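Side-chain contacts in methyl-coenzyme M reductase I beta subunit (Methanosarcina barkeri, PDB 1E6Y), which catalyses, as part of methyl-coenzyme M reductase I, the reductive cleavage of methyl-coenzyme M with coenzyme B, the methane-releasing final step of methanogenesis: residues E[218-223]-E[232-237]; E[213-218]-E[385-390]; E[157-160]-E[166-169]; E[47-52]-E[153-158]. All coordinates share one frame; numbering follows the deposited sequence.

Overall arrangement
From the N terminus, interaction 4 comes first. It brings helix 46-55 against helix 149-157 and closes a loop of 100 intervening residues. Interaction 3 starts where interaction 4 ends, sharing Trp157 and Gly158, and closes a short loop ahead of strand 171-172. Interaction 2 then opens on helix 204-221 and closes far along the chain, at the start of helix 387-395. Interaction 1 is nested inside that loop. It joins helix 204-221 to the next helix, 228-241, and shares Gly218 with interaction 2. The two pairs form separate clusters: interactions 3 and 4 are centred about 8 Å apart, whereas the centres of interactions 1 and 4 are about 39 Å apart.

Interaction 1: residues E[218-223]-E[232-237]; sequences GIFEMG and HQLLGL
Gln233 and Leu234 of one helix face Ile219 and Phe220 of the helix before it. Gln233 CB lies near the Phe220 ring, 4.3 Å from Phe220 CE1. Its CG comes next and meets the CG2 branch of Ile219. A bend at chi2 (-51°) turns the amide alongside Ile219. The amide carbon CD lies 4.0 Å from Ile219 CG2. At the tip, NE2 lies 3.7 Å from Ile219 CG2 and a little farther from CG1. The two side chains cross at about a right angle. The amide is held at both ends. Gln233 OE1 accepts from His232 ND1 at 2.9 Å, with an N-H...O angle of 160° and the oxygen in the imidazole plane. Gln233 NE2 donates to Gln216 OE1 and to the Arg383 carbonyl. These bonds satisfy the buried amide and fix which way round it sits. His232 has a second partner of its own, as its NE2 is bonded to the Tyr346 hydroxyl.

The second half of the contact is apolar. Leu234 sets its CD2 methyl 3.7 Å from Phe220 CZ, at the far end of the ring. These side chains also cross at about a right angle. Behind Phe220, Gly223 has positive phi and completes a Schellman motif, where the chain leaves its helical course. Helix 204-221, this turn and helix 228-241 make an alpha-alpha hairpin, with the contact buried between its two arms.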
loop_
_atom_site.group_PDB
_atom_site.type_symbol
_atom_site.label_atom_id
_atom_site.label_comp_id
_atom_site.label_asym_id
_atom_site.label_seq_id
_atom_site.Cartn_x
_atom_site.Cartn_y
_atom_site.Cartn_z
ATOM N N GLY E 218 16.765 -7.791 -16.070
ATOM C CA GLY E 218 15.625 -6.977 -15.689
ATOM C C GLY E 218 15.143 -6.080 -16.816
ATOM O O GLY E 218 13.957 -6.090 -17.145
ATOM N N ILE E 219 16.059 -5.340 -17.439
ATOM C CA ILE E 219 15.712 -4.467 -18.564
ATOM C C ILE E 219 15.033 -5.259 -19.685
ATOM O O ILE E 219 14.032 -4.814 -20.244
ATOM C CB ILE E 219 16.961 -3.745 -19.135
ATOM C CG1 ILE E 219 17.653 -2.934 -18.033
ATOM C CG2 ILE E 219 16.561 -2.832 -20.291
ATOM C CD1 ILE E 219 16.763 -1.892 -17.367
ATOM N N PHE E 220 15.508 -6.477 -19.926
ATOM C CA PHE E 220 14.894 -7.345 -20.923
ATOM C C PHE E 220 13.478 -7.754 -20.519
ATOM O O PHE E 220 12.561 -7.727 -21.340
ATOM C CB PHE E 220 15.756 -8.588 -21.157
ATOM C CG PHE E 220 16.786 -8.415 -22.241
ATOM C CD1 PHE E 220 17.865 -7.556 -22.064
ATOM C CD2 PHE E 220 16.664 -9.097 -23.448
ATOM C CE1 PHE E 220 18.808 -7.374 -23.074
ATOM C CE2 PHE E 220 17.601 -8.923 -24.463
ATOM C CZ PHE E 220 18.674 -8.062 -24.277
ATOM N N GLU E 221 13.287 -8.088 -19.246
ATOM C CA GLU E 221 11.962 -8.478 -18.770
ATOM C C GLU E 221 11.011 -7.279 -18.693
ATOM O O GLU E 221 9.792 -7.440 -18.789
ATOM C CB GLU E 221 12.060 -9.170 -17.406
ATOM C CG GLU E 221 10.802 -9.958 -17.047
ATOM C CD GLU E 221 10.929 -10.783 -15.778
ATOM O OE1 GLU E 221 11.948 -10.665 -15.064
ATOM O OE2 GLU E 221 9.993 -11.558 -15.496
ATOM N N MET E 222 11.580 -6.078 -18.581
ATOM C CA MET E 222 10.815 -4.826 -18.617
ATOM C C MET E 222 10.355 -4.469 -20.030
ATOM O O MET E 222 9.607 -3.509 -20.219
ATOM C CB MET E 222 11.664 -3.666 -18.085
ATOM C CG MET E 222 11.893 -3.664 -16.588
ATOM S SD MET E 222 13.273 -2.602 -16.145
ATOM C CE MET E 222 12.766 -1.031 -16.883
ATOM N N GLY E 223 10.859 -5.198 -21.022
ATOM C CA GLY E 223 10.575 -4.866 -22.408
ATOM C C GLY E 223 11.342 -3.638 -22.861
ATOM O O GLY E 223 10.914 -2.938 -23.781
ATOM N N HIS E 232 21.249 -1.825 -28.297
ATOM C CA HIS E 232 21.609 -0.764 -27.355
ATOM C C HIS E 232 21.999 -1.305 -25.976
ATOM O O HIS E 232 23.065 -0.973 -25.449
ATOM C CB HIS E 232 20.444 0.218 -27.214
ATOM C CG HIS E 232 20.791 1.462 -26.457
ATOM N ND1 HIS E 232 20.628 1.574 -25.091
ATOM C CD2 HIS E 232 21.277 2.654 -26.876
ATOM C CE1 HIS E 232 20.994 2.782 -24.704
ATOM N NE2 HIS E 232 21.392 3.458 -25.767
ATOM N N GLN E 233 21.164 -2.178 -25.417
ATOM C CA GLN E 233 21.416 -2.717 -24.083
ATOM C C GLN E 233 22.543 -3.748 -24.065
ATOM O O GLN E 233 23.324 -3.805 -23.116
ATOM C CB GLN E 233 20.133 -3.327 -23.508
ATOM C CG GLN E 233 19.028 -2.302 -23.255
ATOM C CD GLN E 233 19.509 -1.118 -22.436
ATOM O OE1 GLN E 233 19.590 0.003 -22.937
ATOM N NE2 GLN E 233 19.851 -1.363 -21.175
ATOM N N LEU E 234 22.666 -4.510 -25.148
ATOM C CA LEU E 234 23.668 -5.568 -25.225
ATOM C C LEU E 234 25.083 -5.035 -25.437
ATOM O O LEU E 234 26.045 -5.636 -24.967
ATOM C CB LEU E 234 23.304 -6.566 -26.328
ATOM C CG LEU E 234 22.087 -7.440 -26.014
ATOM C CD1 LEU E 234 21.822 -8.391 -27.165
ATOM C CD2 LEU E 234 22.327 -8.213 -24.728
ATOM N N LEU E 235 25.208 -3.893 -26.109
ATOM C CA LEU E 235 26.488 -3.192 -26.167
ATOM C C LEU E 235 26.902 -2.726 -24.769
ATOM O O LEU E 235 28.057 -2.880 -24.374
ATOM C CB LEU E 235 26.403 -1.993 -27.117
ATOM C CG LEU E 235 26.435 -2.318 -28.615
ATOM C CD1 LEU E 235 26.063 -1.081 -29.410
ATOM C CD2 LEU E 235 27.815 -2.821 -29.015
ATOM N N GLY E 236 25.931 -2.246 -23.996
ATOM C CA GLY E 236 26.184 -1.892 -22.610
ATOM C C GLY E 236 26.604 -3.083 -21.763
ATOM O O GLY E 236 27.622 -3.030 -21.069
ATOM N N LEU E 237 25.844 -4.172 -21.852
ATOM C CA LEU E 237 26.181 -5.406 -21.144
ATOM C C LEU E 237 27.578 -5.910 -21.509
ATOM O O LEU E 237 28.383 -6.214 -20.626
ATOM C CB LEU E 237 25.145 -6.495 -21.449
ATOM C CG LEU E 237 25.415 -7.893 -20.880
ATOM C CD1 LEU E 237 25.442 -7.854 -19.361
ATOM C CD2 LEU E 237 24.346 -8.849 -21.359
#

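Interaction 2: residues E[213-218]-E[385-390]; sequences IYEQSG and FAIPCV
Glu215 and Gln216 reach from helix 204-221 to the residues at and just before the start of helix 387-395. The polar link runs through one water. That water donates to Glu215 OE2 at 2.8 Å and accepts from Ile387 N at 2.9 Å. OE2 also forms a salt bridge with Arg189, so this buried oxygen serves two partners. Its place near the N-terminal end of helix 387-395 would be expected to suit a negative charge. With an alanine in place of Glu215, Arg189 would probably be left without this buried countercharge and the water without this acceptor.

The contact joins the later part of one long helix to the first turn of another in the helix-rich core of the C-terminal domain. The Ile387 side chain is about 12 Å from bound coenzyme B, too far to touch it.

Van der Waals contacts flank the water. Glu215 CG is anti to its carbonyl carbon (chi1 -83°) and the chain bends at chi2, which lays the carboxylate beside Ile387. OE2 lies 3.8 Å from Ile387 CB. Higher up the chain, Glu215 CG touches the Pro388 ring at CD, 4.2 Å away.

The remaining contact is between an amide and a ring. Gln216 NE2 approaches Phe385 CE2 to 3.7 Å, and the two planes are 30° apart. The amide is held from outside: NE2 donates to the Arg383 carbonyl, while OE1 is taken up by Gln233.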
loop_
_atom_site.group_PDB
_atom_site.type_symbol
_atom_site.label_atom_id
_atom_site.label_comp_id
_atom_site.label_asym_id
_atom_site.label_seq_id
_atom_site.Cartn_x
_atom_site.Cartn_y
_atom_site.Cartn_z
ATOM N N ILE E 213 24.478 -8.556 -15.355
ATOM C CA ILE E 213 23.679 -9.695 -15.790
ATOM C C ILE E 213 22.269 -9.617 -15.207
ATOM O O ILE E 213 21.286 -9.728 -15.941
ATOM C CB ILE E 213 24.361 -11.022 -15.380
ATOM C CG1 ILE E 213 25.613 -11.235 -16.239
ATOM C CG2 ILE E 213 23.393 -12.197 -15.530
ATOM C CD1 ILE E 213 26.547 -12.297 -15.717
ATOM N N TYR E 214 22.175 -9.303 -13.917
ATOM C CA TYR E 214 20.878 -9.166 -13.260
ATOM C C TYR E 214 20.115 -7.952 -13.788
ATOM O O TYR E 214 18.934 -8.052 -14.124
ATOM C CB TYR E 214 21.053 -9.037 -11.744
ATOM C CG TYR E 214 21.412 -10.327 -11.032
ATOM C CD1 TYR E 214 22.326 -10.325 -9.979
ATOM C CD2 TYR E 214 20.770 -11.530 -11.346
ATOM C CE1 TYR E 214 22.588 -11.481 -9.248
ATOM C CE2 TYR E 214 21.029 -12.693 -10.622
ATOM C CZ TYR E 214 21.937 -12.658 -9.574
ATOM O OH TYR E 214 22.192 -13.793 -8.841
ATOM N N GLU E 215 20.800 -6.815 -13.872
ATOM C CA GLU E 215 20.182 -5.569 -14.319
ATOM C C GLU E 215 19.654 -5.666 -15.743
ATOM O O GLU E 215 18.506 -5.311 -16.005
ATOM C CB GLU E 215 21.179 -4.413 -14.220
ATOM C CG GLU E 215 21.278 -3.804 -12.827
ATOM C CD GLU E 215 20.021 -3.047 -12.435
ATOM O OE1 GLU E 215 19.092 -3.671 -11.881
ATOM O OE2 GLU E 215 19.966 -1.825 -12.675
ATOM N N GLN E 216 20.475 -6.180 -16.652
ATOM C CA GLN E 216 20.060 -6.300 -18.046
ATOM C C GLN E 216 19.014 -7.386 -18.256
ATOM O O GLN E 216 18.137 -7.243 -19.106
ATOM C CB GLN E 216 21.268 -6.542 -18.956
ATOM C CG GLN E 216 22.222 -5.345 -19.048
ATOM C CD GLN E 216 21.516 -4.034 -19.371
ATOM O OE1 GLN E 216 20.512 -4.010 -20.087
ATOM N NE2 GLN E 216 22.045 -2.935 -18.845
ATOM N N SER E 217 19.047 -8.427 -17.427
ATOM C CA SER E 217 17.966 -9.411 -17.414
ATOM C C SER E 217 16.659 -8.746 -16.992
ATOM O O SER E 217 15.600 -9.028 -17.555
ATOM C CB SER E 217 18.297 -10.562 -16.463
ATOM O OG SER E 217 19.376 -11.333 -16.962
ATOM N N GLY E 218 16.765 -7.791 -16.070
ATOM C CA GLY E 218 15.625 -6.977 -15.689
ATOM C C GLY E 218 15.143 -6.080 -16.816
ATOM O O GLY E 218 13.957 -6.090 -17.145
ATOM N N PHE E 385 22.771 0.726 -16.089
ATOM C CA PHE E 385 24.152 1.190 -16.238
ATOM C C PHE E 385 24.734 1.807 -14.967
ATOM O O PHE E 385 25.920 2.145 -14.926
ATOM C CB PHE E 385 24.255 2.191 -17.395
ATOM C CG PHE E 385 23.769 1.651 -18.713
ATOM C CD1 PHE E 385 22.765 2.305 -19.420
ATOM C CD2 PHE E 385 24.285 0.462 -19.227
ATOM C CE1 PHE E 385 22.276 1.786 -20.620
ATOM C CE2 PHE E 385 23.802 -0.067 -20.427
ATOM C CZ PHE E 385 22.795 0.597 -21.123
ATOM N N ALA E 386 23.918 1.917 -13.921
ATOM C CA ALA E 386 24.342 2.576 -12.688
ATOM C C ALA E 386 24.665 1.581 -11.570
ATOM O O ALA E 386 25.734 1.646 -10.961
ATOM C CB ALA E 386 23.267 3.560 -12.225
ATOM N N ILE E 387 23.750 0.649 -11.323
ATOM C CA ILE E 387 23.874 -0.285 -10.208
ATOM C C ILE E 387 25.107 -1.203 -10.253
ATOM O O ILE E 387 25.698 -1.492 -9.209
ATOM C CB ILE E 387 22.572 -1.122 -10.058
ATOM C CG1 ILE E 387 21.460 -0.229 -9.497
ATOM C CG2 ILE E 387 22.791 -2.327 -9.139
ATOM C CD1 ILE E 387 21.764 0.331 -8.114
ATOM N N PRO E 388 25.552 -1.623 -11.456
ATOM C CA PRO E 388 26.803 -2.390 -11.521
ATOM C C PRO E 388 28.011 -1.657 -10.928
ATOM O O PRO E 388 28.842 -2.267 -10.254
ATOM C CB PRO E 388 26.973 -2.659 -13.013
ATOM C CG PRO E 388 25.575 -2.731 -13.511
ATOM C CD PRO E 388 24.843 -1.652 -12.748
ATOM N N CYS E 389 28.049 -0.338 -11.102
ATOM C CA CYS E 389 29.090 0.491 -10.498
ATOM C C CYS E 389 28.981 0.520 -8.976
ATOM O O CYS E 389 29.992 0.502 -8.272
ATOM C CB CYS E 389 29.014 1.916 -11.044
ATOM S SG CYS E 389 29.068 2.008 -12.842
ATOM N N VAL E 390 27.750 0.547 -8.473
ATOM C CA VAL E 390 27.507 0.515 -7.034
ATOM C C VAL E 390 27.996 -0.796 -6.411
ATOM O O VAL E 390 28.654 -0.783 -5.375
ATOM C CB VAL E 390 26.007 0.717 -6.719
ATOM C CG1 VAL E 390 25.773 0.712 -5.216
ATOM C CG2 VAL E 390 25.528 2.028 -7.318
HETATM O O HOH W 1 21.477 0.451 -13.036
#

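Interaction 3: residues E[157-160]-E[166-169]; sequences WGSY and LMGG
Ser159 N donates to Met167 O at 2.8 Å, with an N-H...O angle of 143°, and joins two tight turns. The same oxygen takes a CA-H...O contact from Gly158 CA at 3.2 Å. Leu166 supplies a similar contact in return, with its CA 3.3 Å from Trp157 O. Its side chain does most of the apolar packing. With chi1 at -83°, CG lies anti to the carbonyl carbon and the two methyls reach the aromatic residues. CD1 sits 3.9 Å from Trp157 CE3 and 4.1 Å from Tyr160 CB. CD2 rests near Trp157 CA. An alanine at Leu166 would keep only CB, and would probably open a gap beside Trp157 CE3 and Tyr160 CB, where the leucine methyls now pack.

Turn geometry sets up these contacts. Residues 157-160 form a type II' turn and residues 166-169 a type II turn. Gly158 and Gly168 take the positive-phi positions. A CB on Gly158 would clash with Met167 O, so the close approach needs a residue without a side chain.

Farther out, Ser159 OG is bonded to Gly59 O. Tyr160 OH is bonded to Leu184 N of the second beta subunit, which also packs on Leu166. The two turns lie in the link between helix 149-157 and strand 171-172. Helix 125-141 lies alongside, touching Trp157 through Thr128 and Ala131 and Leu166 through Thr127.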
loop_
_atom_site.group_PDB
_atom_site.type_symbol
_atom_site.label_atom_id
_atom_site.label_comp_id
_atom_site.label_asym_id
_atom_site.label_seq_id
_atom_site.Cartn_x
_atom_site.Cartn_y
_atom_site.Cartn_z
ATOM N N TRP E 157 9.242 -19.248 9.540
ATOM C CA TRP E 157 8.497 -18.349 8.656
ATOM C C TRP E 157 8.328 -16.930 9.204
ATOM O O TRP E 157 7.791 -16.060 8.515
ATOM C CB TRP E 157 7.107 -18.925 8.368
ATOM C CG TRP E 157 7.086 -20.143 7.494
ATOM C CD1 TRP E 157 7.299 -21.433 7.884
ATOM C CD2 TRP E 157 6.682 -20.202 6.121
ATOM N NE1 TRP E 157 7.033 -22.295 6.848
ATOM C CE2 TRP E 157 6.653 -21.568 5.751
ATOM C CE3 TRP E 157 6.337 -19.235 5.164
ATOM C CZ2 TRP E 157 6.291 -21.991 4.467
ATOM C CZ3 TRP E 157 5.976 -19.656 3.887
ATOM C CH2 TRP E 157 5.955 -21.024 3.552
ATOM N N GLY E 158 8.662 -16.728 10.476
ATOM C CA GLY E 158 8.469 -15.428 11.097
ATOM C C GLY E 158 7.009 -15.020 11.224
ATOM O O GLY E 158 6.176 -15.803 11.682
ATOM N N SER E 159 6.690 -13.805 10.782
ATOM C CA SER E 159 5.340 -13.264 10.933
ATOM C C SER E 159 4.413 -13.514 9.746
ATOM O O SER E 159 3.257 -13.092 9.763
ATOM C CB SER E 159 5.395 -11.766 11.225
ATOM O OG SER E 159 5.451 -11.528 12.621
ATOM N N TYR E 160 4.913 -14.200 8.723
ATOM C CA TYR E 160 4.072 -14.623 7.603
ATOM C C TYR E 160 3.022 -15.634 8.083
ATOM O O TYR E 160 3.375 -16.654 8.672
ATOM C CB TYR E 160 4.939 -15.249 6.504
ATOM C CG TYR E 160 4.195 -15.504 5.208
ATOM C CD1 TYR E 160 3.909 -14.458 4.329
ATOM C CD2 TYR E 160 3.729 -16.782 4.883
ATOM C CE1 TYR E 160 3.168 -14.672 3.165
ATOM C CE2 TYR E 160 2.990 -17.008 3.719
ATOM C CZ TYR E 160 2.713 -15.949 2.866
ATOM O OH TYR E 160 1.981 -16.166 1.723
ATOM N N LEU E 166 8.432 -13.057 5.096
ATOM C CA LEU E 166 8.813 -13.855 6.257
ATOM C C LEU E 166 9.579 -12.997 7.259
ATOM O O LEU E 166 10.745 -13.257 7.552
ATOM C CB LEU E 166 9.662 -15.055 5.822
ATOM C CG LEU E 166 8.917 -16.295 5.317
ATOM C CD1 LEU E 166 8.160 -15.981 4.037
ATOM C CD2 LEU E 166 9.908 -17.419 5.084
ATOM N N MET E 167 8.922 -11.953 7.760
ATOM C CA MET E 167 9.553 -11.005 8.671
ATOM C C MET E 167 9.909 -11.684 9.985
ATOM O O MET E 167 9.047 -12.266 10.647
ATOM C CB MET E 167 8.626 -9.818 8.945
ATOM C CG MET E 167 9.220 -8.795 9.892
ATOM S SD MET E 167 8.193 -7.346 10.105
ATOM C CE MET E 167 7.205 -7.836 11.501
ATOM N N GLY E 168 11.185 -11.610 10.355
ATOM C CA GLY E 168 11.647 -12.276 11.559
ATOM C C GLY E 168 11.695 -13.785 11.406
ATOM O O GLY E 168 11.602 -14.519 12.394
ATOM N N GLY E 169 11.753 -14.242 10.157
ATOM C CA GLY E 169 11.972 -15.649 9.880
ATOM C C GLY E 169 13.444 -15.934 9.638
ATOM O O GLY E 169 14.298 -15.088 9.910
#

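Interaction 4: residues E[47-52]-E[153-158]; sequences AGIQGA and KSAVWG
Ile49 lies against Ala155 and Val156, and its branches divide the work. CG2 is anti to the backbone N and meets the Ala155 methyl, CG2 to CB 4.1 Å. CG1 is anti to the carbonyl carbon and passes 4.0 Å from the Ala155 carbonyl oxygen. The chain stays extended at chi2 (168°), which carries CD1 on to Val156 CG2, also 4.0 Å away. The Ile49 and Val156 side chains meet at a slant. One turn along the helix, Ala52 and Ala155 point their methyls at each other, CB to CB 4.3 Å. Ala155 CB therefore faces both residues of the other helix. The small alanine side chain lets the backbones come near, with the CA atoms of Ile49 and Ala155 5.3 Å apart. The local helix axes approach to 8.9 Å, and their N-to-C directions make an angle of 140°. The interface is wholly apolar in its side chains and buried.

Helix 46-55 follows strand 41-45 directly. Helix 149-157 leads toward strand 171-172, which pairs with strand 41-45, and Val156 shares a backbone hydrogen bond with Gln170 just before it. Helix 125-141 packs on the same residues, with Val134 and Ile138 against Ile49 and Thr135 against Val156.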
loop_
_atom_site.group_PDB
_atom_site.type_symbol
_atom_site.label_atom_id
_atom_site.label_comp_id
_atom_site.label_asym_id
_atom_site.label_seq_id
_atom_site.Cartn_x
_atom_site.Cartn_y
_atom_site.Cartn_z
ATOM N N ALA E 47 21.118 -21.923 12.726
ATOM C CA ALA E 47 21.477 -21.339 14.015
ATOM C C ALA E 47 20.397 -20.357 14.468
ATOM O O ALA E 47 19.994 -20.361 15.632
ATOM C CB ALA E 47 22.830 -20.636 13.917
ATOM N N GLY E 48 19.876 -19.580 13.520
ATOM C CA GLY E 48 18.814 -18.634 13.819
ATOM C C GLY E 48 17.530 -19.301 14.270
ATOM O O GLY E 48 16.888 -18.842 15.212
ATOM N N ILE E 49 17.147 -20.380 13.589
ATOM C CA ILE E 49 15.968 -21.151 13.974
ATOM C C ILE E 49 16.126 -21.695 15.392
ATOM O O ILE E 49 15.237 -21.527 16.225
ATOM C CB ILE E 49 15.718 -22.332 12.999
ATOM C CG1 ILE E 49 15.333 -21.798 11.618
ATOM C CG2 ILE E 49 14.609 -23.233 13.529
ATOM C CD1 ILE E 49 15.349 -22.837 10.534
ATOM N N GLN E 50 17.288 -22.283 15.676
ATOM C CA GLN E 50 17.563 -22.861 16.988
ATOM C C GLN E 50 17.456 -21.819 18.098
ATOM O O GLN E 50 16.803 -22.052 19.115
ATOM C CB GLN E 50 18.954 -23.499 17.005
ATOM C CG GLN E 50 19.296 -24.193 18.316
ATOM C CD GLN E 50 20.536 -25.056 18.215
ATOM O OE1 GLN E 50 20.859 -25.581 17.151
ATOM N NE2 GLN E 50 21.234 -25.218 19.332
ATOM N N GLY E 51 18.059 -20.654 17.873
ATOM C CA GLY E 51 17.960 -19.564 18.829
ATOM C C GLY E 51 16.538 -19.059 19.000
ATOM O O GLY E 51 16.082 -18.841 20.126
ATOM N N ALA E 52 15.824 -18.915 17.885
ATOM C CA ALA E 52 14.434 -18.467 17.904
ATOM C C ALA E 52 13.537 -19.441 18.663
ATOM O O ALA E 52 12.677 -19.022 19.443
ATOM C CB ALA E 52 13.926 -18.291 16.478
ATOM N N LYS E 153 6.777 -23.402 13.409
ATOM C CA LYS E 153 6.472 -22.803 12.116
ATOM C C LYS E 153 7.014 -21.380 12.017
ATOM O O LYS E 153 7.689 -21.040 11.048
ATOM C CB LYS E 153 4.959 -22.802 11.885
ATOM C CG LYS E 153 4.552 -22.547 10.445
ATOM C CD LYS E 153 4.265 -21.081 10.205
ATOM C CE LYS E 153 3.824 -20.837 8.778
ATOM N NZ LYS E 153 3.449 -19.416 8.572
ATOM N N SER E 154 6.762 -20.575 13.045
ATOM C CA SER E 154 7.176 -19.176 13.036
ATOM C C SER E 154 8.661 -18.966 13.298
ATOM O O SER E 154 9.206 -17.917 12.956
ATOM C CB SER E 154 6.362 -18.371 14.045
ATOM O OG SER E 154 5.132 -17.978 13.467
ATOM N N ALA E 155 9.316 -19.956 13.904
ATOM C CA ALA E 155 10.772 -19.926 14.024
ATOM C C ALA E 155 11.389 -19.886 12.629
ATOM O O ALA E 155 12.406 -19.228 12.410
ATOM C CB ALA E 155 11.270 -21.148 14.787
ATOM N N VAL E 156 10.701 -20.507 11.675
ATOM C CA VAL E 156 11.153 -20.563 10.289
ATOM C C VAL E 156 10.558 -19.427 9.448
ATOM O O VAL E 156 11.289 -18.695 8.781
ATOM C CB VAL E 156 10.785 -21.925 9.640
ATOM C CG1 VAL E 156 11.338 -22.007 8.224
ATOM C CG2 VAL E 156 11.324 -23.075 10.483
ATOM N N TRP E 157 9.242 -19.248 9.540
ATOM C CA TRP E 157 8.497 -18.349 8.656
ATOM C C TRP E 157 8.328 -16.930 9.204
ATOM O O TRP E 157 7.791 -16.060 8.515
ATOM C CB TRP E 157 7.107 -18.925 8.368
ATOM C CG TRP E 157 7.086 -20.143 7.494
ATOM C CD1 TRP E 157 7.299 -21.433 7.884
ATOM C CD2 TRP E 157 6.682 -20.202 6.121
ATOM N NE1 TRP E 157 7.033 -22.295 6.848
ATOM C CE2 TRP E 157 6.653 -21.568 5.751
ATOM C CE3 TRP E 157 6.337 -19.235 5.164
ATOM C CZ2 TRP E 157 6.291 -21.991 4.467
ATOM C CZ3 TRP E 157 5.976 -19.656 3.887
ATOM C CH2 TRP E 157 5.955 -21.024 3.552
ATOM N N GLY E 158 8.662 -16.728 10.476
ATOM C CA GLY E 158 8.469 -15.428 11.097
ATOM C C GLY E 158 7.009 -15.020 11.224
ATOM O O GLY E 158 6.176 -15.803 11.682
#